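Local coordinates for protein kynurenine formamidase (Bacillus anthracis, PDB 4CO9) that hydrolyses N-formyl-L-kynurenine to L-kynurenine and formate in tryptophan degradation, using two zinc ions per subunit, at residues 12-24 with 115-127. Residues are numbered along the deposited sequence; the frame is centred on the assembly and turned at random.
Sequences SQPLNNDIATWPG and SHGKANEFPDIIP
Phe122 pushes the edge of its ring against a face of Trp22, a tilted edge-to-face contact with the planes at 53° and Phe122 CZ 3.4 Å from Trp22 CD2. Its CG stands anti to the backbone N (chi1 -161°), which carries the ring to the indole. Trp22 CA and Pro23 CD lie over one Phe122 face as CH-pi contacts, Pro23 CD 4.0 Å from the Phe122 ring centroid, and Pro123 CD packs on the opposite face, so the phenyl is clamped. Trp22 binds substrate and its side chain lies about 5 Å from a zinc ion, consistent with Phe122 steadying the indole. At the turns, Ala20 N donates a nearly straight hydrogen bond (169°) to a lone pair of Ala119 O (2.9 Å). The same carbonyl accepts from a water that also bonds Gln13 OE1, while the extended Gln13 chain lays its amide along Ala119 CB (Gln13 CD to Ala119 CB 3.7 Å). Asn120 CB abuts Asp18 O at 3.2 Å, and a second water links Asn120 OD1 to Pro14 O. Asn16 ND2 hydrogen-bonds Ser197 OG of the second subunit. Two type I turns, 16-19 and 118-121, meet at the surface, in the loops between strands 9-10 and 29-34 and between strands 108-112 and 128-129.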
loop_
_atom_site.group_PDB
_atom_site.type_symbol
_atom_site.label_atom_id
_atom_site.label_comp_id
_atom_site.label_asym_id
_atom_site.label_seq_id
_atom_site.Cartn_x
_atom_site.Cartn_y
_atom_site.Cartn_z
ATOM N N SER C 12 -6.270 -7.320 -5.769
ATOM C CA SER C 12 -5.875 -7.656 -4.410
ATOM C C SER C 12 -6.949 -8.487 -3.705
ATOM O O SER C 12 -8.134 -8.360 -3.994
ATOM C CB SER C 12 -5.636 -6.389 -3.598
ATOM O OG SER C 12 -4.701 -5.533 -4.230
ATOM N N GLN C 13 -6.513 -9.343 -2.783
ATOM C CA GLN C 13 -7.430 -10.105 -1.939
ATOM C C GLN C 13 -7.990 -9.230 -0.810
ATOM O O GLN C 13 -7.238 -8.540 -0.141
ATOM C CB GLN C 13 -6.714 -11.316 -1.345
ATOM C CG GLN C 13 -6.300 -12.364 -2.360
ATOM C CD GLN C 13 -5.681 -13.596 -1.749
ATOM O OE1 GLN C 13 -5.251 -13.592 -0.601
ATOM N NE2 GLN C 13 -5.635 -14.677 -2.519
ATOM N N PRO C 14 -9.311 -9.287 -0.572
ATOM C CA PRO C 14 -9.848 -8.517 0.539
ATOM C C PRO C 14 -9.261 -8.981 1.863
ATOM O O PRO C 14 -9.171 -10.192 2.108
ATOM C CB PRO C 14 -11.353 -8.803 0.487
ATOM C CG PRO C 14 -11.620 -9.169 -0.924
ATOM C CD PRO C 14 -10.380 -9.903 -1.388
ATOM N N LEU C 15 -8.851 -8.018 2.679
ATOM C CA LEU C 15 -8.266 -8.273 3.973
ATOM C C LEU C 15 -9.341 -8.110 5.041
ATOM O O LEU C 15 -9.868 -7.022 5.242
ATOM C CB LEU C 15 -7.113 -7.314 4.243
ATOM C CG LEU C 15 -5.836 -7.513 3.412
ATOM C CD1 LEU C 15 -4.891 -6.340 3.676
ATOM C CD2 LEU C 15 -5.143 -8.832 3.747
ATOM N N ASN C 16 -9.647 -9.206 5.713
ATOM C CA ASN C 16 -10.608 -9.226 6.801
ATOM C C ASN C 16 -10.342 -10.464 7.663
ATOM O O ASN C 16 -9.490 -11.308 7.328
ATOM C CB ASN C 16 -12.031 -9.208 6.274
ATOM C CG ASN C 16 -12.297 -10.329 5.289
ATOM O OD1 ASN C 16 -12.115 -11.517 5.603
ATOM N ND2 ASN C 16 -12.680 -9.964 4.082
ATOM N N ASN C 17 -11.074 -10.577 8.764
ATOM C CA ASN C 17 -10.822 -11.637 9.724
ATOM C C ASN C 17 -11.029 -13.047 9.174
ATOM O O ASN C 17 -10.576 -13.997 9.797
ATOM C CB ASN C 17 -11.652 -11.424 10.997
ATOM C CG ASN C 17 -11.218 -10.192 11.798
ATOM O OD1 ASN C 17 -10.375 -9.410 11.386
ATOM N ND2 ASN C 17 -11.823 -10.017 12.958
ATOM N N ASP C 18 -11.694 -13.186 8.025
ATOM C CA ASP C 18 -11.890 -14.486 7.396
ATOM C C ASP C 18 -10.774 -14.929 6.453
ATOM O O ASP C 18 -10.806 -16.056 5.963
ATOM C CB ASP C 18 -13.213 -14.494 6.614
ATOM C CG ASP C 18 -14.424 -14.239 7.506
ATOM O OD1 ASP C 18 -14.405 -14.662 8.675
ATOM O OD2 ASP C 18 -15.387 -13.617 7.019
ATOM N N ILE C 19 -9.818 -14.055 6.151
ATOM C CA ILE C 19 -8.768 -14.408 5.207
ATOM C C ILE C 19 -7.876 -15.509 5.777
ATOM O O ILE C 19 -7.662 -15.586 6.971
ATOM C CB ILE C 19 -7.927 -13.190 4.781
ATOM C CG1 ILE C 19 -7.180 -13.509 3.470
ATOM C CG2 ILE C 19 -6.975 -12.753 5.868
ATOM C CD1 ILE C 19 -6.502 -12.319 2.839
ATOM N N ALA C 20 -7.385 -16.366 4.895
ATOM C CA ALA C 20 -6.460 -17.426 5.267
ATOM C C ALA C 20 -5.078 -16.873 5.582
ATOM O O ALA C 20 -4.734 -15.749 5.197
ATOM C CB ALA C 20 -6.359 -18.445 4.146
ATOM N N THR C 21 -4.304 -17.666 6.307
ATOM C CA THR C 21 -2.896 -17.383 6.562
ATOM C C THR C 21 -2.103 -18.674 6.421
ATOM O O THR C 21 -2.679 -19.757 6.380
ATOM C CB THR C 21 -2.681 -16.835 7.981
ATOM O OG1 THR C 21 -3.140 -17.785 8.940
ATOM C CG2 THR C 21 -3.433 -15.523 8.195
ATOM N N TRP C 22 -0.781 -18.569 6.388
ATOM C CA TRP C 22 0.066 -19.764 6.475
ATOM C C TRP C 22 -0.298 -20.493 7.775
ATOM O O TRP C 22 -0.599 -19.841 8.756
ATOM C CB TRP C 22 1.546 -19.381 6.460
ATOM C CG TRP C 22 2.057 -19.100 5.063
ATOM C CD1 TRP C 22 1.894 -17.959 4.354
ATOM C CD2 TRP C 22 2.782 -19.995 4.218
ATOM N NE1 TRP C 22 2.480 -18.078 3.108
ATOM C CE2 TRP C 22 3.040 -19.319 3.008
ATOM C CE3 TRP C 22 3.243 -21.297 4.372
ATOM C CZ2 TRP C 22 3.734 -19.908 1.943
ATOM C CZ3 TRP C 22 3.946 -21.887 3.319
ATOM C CH2 TRP C 22 4.182 -21.192 2.124
ATOM N N PRO C 23 -0.264 -21.837 7.793
ATOM C CA PRO C 23 -0.593 -22.595 9.000
ATOM C C PRO C 23 0.220 -22.131 10.209
ATOM O O PRO C 23 1.445 -22.002 10.123
ATOM C CB PRO C 23 -0.214 -24.033 8.632
ATOM C CG PRO C 23 -0.298 -24.079 7.149
ATOM C CD PRO C 23 0.019 -22.712 6.641
ATOM N N GLY C 24 -0.480 -21.798 11.294
ATOM C CA GLY C 24 0.154 -21.373 12.539
ATOM C C GLY C 24 0.573 -19.899 12.613
ATOM O O GLY C 24 1.003 -19.447 13.657
ATOM N N SER C 115 -5.142 -21.836 -9.904
ATOM C CA SER C 115 -5.066 -23.107 -9.181
ATOM C C SER C 115 -5.869 -23.081 -7.886
ATOM O O SER C 115 -6.377 -24.114 -7.451
ATOM C CB SER C 115 -3.634 -23.494 -8.911
ATOM O OG SER C 115 -3.584 -24.685 -8.143
ATOM N N HIS C 116 -5.987 -21.911 -7.266
ATOM C CA HIS C 116 -6.625 -21.826 -5.958
ATOM C C HIS C 116 -7.756 -20.798 -5.988
ATOM O O HIS C 116 -8.913 -21.164 -6.199
ATOM C CB HIS C 116 -5.586 -21.529 -4.869
ATOM C CG HIS C 116 -6.150 -21.549 -3.482
ATOM N ND1 HIS C 116 -6.723 -22.676 -2.925
ATOM C CD2 HIS C 116 -6.223 -20.584 -2.537
ATOM C CE1 HIS C 116 -7.136 -22.396 -1.702
ATOM N NE2 HIS C 116 -6.850 -21.132 -1.445
ATOM N N GLY C 117 -7.428 -19.520 -5.807
ATOM C CA GLY C 117 -8.427 -18.458 -5.922
ATOM C C GLY C 117 -9.450 -18.354 -4.795
ATOM O O GLY C 117 -10.448 -17.665 -4.949
ATOM N N LYS C 118 -9.208 -19.022 -3.668
ATOM C CA LYS C 118 -10.063 -18.882 -2.485
ATOM C C LYS C 118 -9.281 -18.221 -1.351
ATOM O O LYS C 118 -8.532 -18.888 -0.620
ATOM C CB LYS C 118 -10.590 -20.242 -2.048
ATOM C CG LYS C 118 -11.468 -20.904 -3.103
ATOM C CD LYS C 118 -11.880 -22.311 -2.724
ATOM C CE LYS C 118 -10.757 -23.288 -3.050
ATOM N NZ LYS C 118 -11.190 -24.703 -2.879
ATOM N N ALA C 119 -9.454 -16.905 -1.207
ATOM C CA ALA C 119 -8.625 -16.106 -0.286
ATOM C C ALA C 119 -8.804 -16.536 1.176
ATOM O O ALA C 119 -7.916 -16.324 2.005
ATOM C CB ALA C 119 -8.931 -14.620 -0.435
ATOM N N ASN C 120 -9.954 -17.123 1.484
ATOM C CA ASN C 120 -10.295 -17.479 2.853
ATOM C C ASN C 120 -9.949 -18.936 3.198
ATOM O O ASN C 120 -10.265 -19.405 4.286
ATOM C CB ASN C 120 -11.773 -17.147 3.127
ATOM C CG ASN C 120 -12.079 -15.639 3.004
ATOM O OD1 ASN C 120 -11.172 -14.799 2.902
ATOM N ND2 ASN C 120 -13.364 -15.290 3.033
ATOM N N GLU C 121 -9.273 -19.633 2.282
ATOM C CA GLU C 121 -8.707 -20.949 2.571
ATOM C C GLU C 121 -7.239 -20.984 2.175
ATOM O O GLU C 121 -6.852 -20.394 1.172
ATOM C CB GLU C 121 -9.443 -22.033 1.792
ATOM C CG GLU C 121 -10.937 -22.097 2.089
ATOM C CD GLU C 121 -11.643 -23.164 1.266
ATOM O OE1 GLU C 121 -10.953 -24.074 0.752
ATOM O OE2 GLU C 121 -12.884 -23.074 1.121
ATOM N N PHE C 122 -6.425 -21.688 2.954
ATOM C CA PHE C 122 -5.048 -21.900 2.560
ATOM C C PHE C 122 -4.966 -23.196 1.759
ATOM O O PHE C 122 -5.464 -24.221 2.207
ATOM C CB PHE C 122 -4.135 -21.946 3.781
ATOM C CG PHE C 122 -2.700 -21.711 3.444
ATOM C CD1 PHE C 122 -2.252 -20.433 3.150
ATOM C CD2 PHE C 122 -1.804 -22.773 3.363
ATOM C CE1 PHE C 122 -0.932 -20.223 2.815
ATOM C CE2 PHE C 122 -0.480 -22.564 3.033
ATOM C CZ PHE C 122 -0.045 -21.290 2.754
ATOM N N PRO C 123 -4.343 -23.156 0.564
ATOM C CA PRO C 123 -4.290 -24.371 -0.264
ATOM C C PRO C 123 -3.419 -25.490 0.310
ATOM O O PRO C 123 -2.525 -25.241 1.103
ATOM C CB PRO C 123 -3.692 -23.877 -1.581
ATOM C CG PRO C 123 -2.856 -22.702 -1.195
ATOM C CD PRO C 123 -3.571 -22.053 -0.034
ATOM N N ASP C 124 -3.700 -26.720 -0.108
ATOM C CA ASP C 124 -2.906 -27.875 0.290
ATOM C C ASP C 124 -1.731 -28.082 -0.651
ATOM O O ASP C 124 -0.690 -28.575 -0.237
ATOM C CB ASP C 124 -3.791 -29.122 0.316
ATOM C CG ASP C 124 -4.885 -29.023 1.360
ATOM O OD1 ASP C 124 -4.566 -28.690 2.521
ATOM O OD2 ASP C 124 -6.058 -29.278 1.020
ATOM N N ILE C 125 -1.914 -27.737 -1.924
ATOM C CA ILE C 125 -0.846 -27.808 -2.920
ATOM C C ILE C 125 -1.018 -26.659 -3.910
ATOM O O ILE C 125 -2.140 -26.250 -4.194
ATOM C CB ILE C 125 -0.871 -29.165 -3.678
ATOM C CG1 ILE C 125 0.335 -29.299 -4.610
ATOM C CG2 ILE C 125 -2.157 -29.332 -4.472
ATOM C CD1 ILE C 125 0.516 -30.699 -5.169
ATOM N N ILE C 126 0.091 -26.144 -4.429
ATOM C CA ILE C 126 0.045 -25.131 -5.489
ATOM C C ILE C 126 1.057 -25.455 -6.578
ATOM O O ILE C 126 1.979 -26.232 -6.354
ATOM C CB ILE C 126 0.359 -23.721 -4.943
ATOM C CG1 ILE C 126 1.790 -23.672 -4.377
ATOM C CG2 ILE C 126 -0.686 -23.320 -3.903
ATOM C CD1 ILE C 126 2.289 -22.279 -4.044
ATOM N N PRO C 127 0.897 -24.845 -7.759
ATOM C CA PRO C 127 1.960 -24.926 -8.744
ATOM C C PRO C 127 3.098 -24.031 -8.314
ATOM O O PRO C 127 2.861 -22.885 -7.955
ATOM C CB PRO C 127 1.310 -24.385 -10.024
ATOM C CG PRO C 127 -0.151 -24.368 -9.751
ATOM C CD PRO C 127 -0.253 -24.100 -8.284
HETATM O O HOH W 1 -5.434 -15.757 1.044
HETATM O O HOH W 2 -10.901 -12.261 1.467
#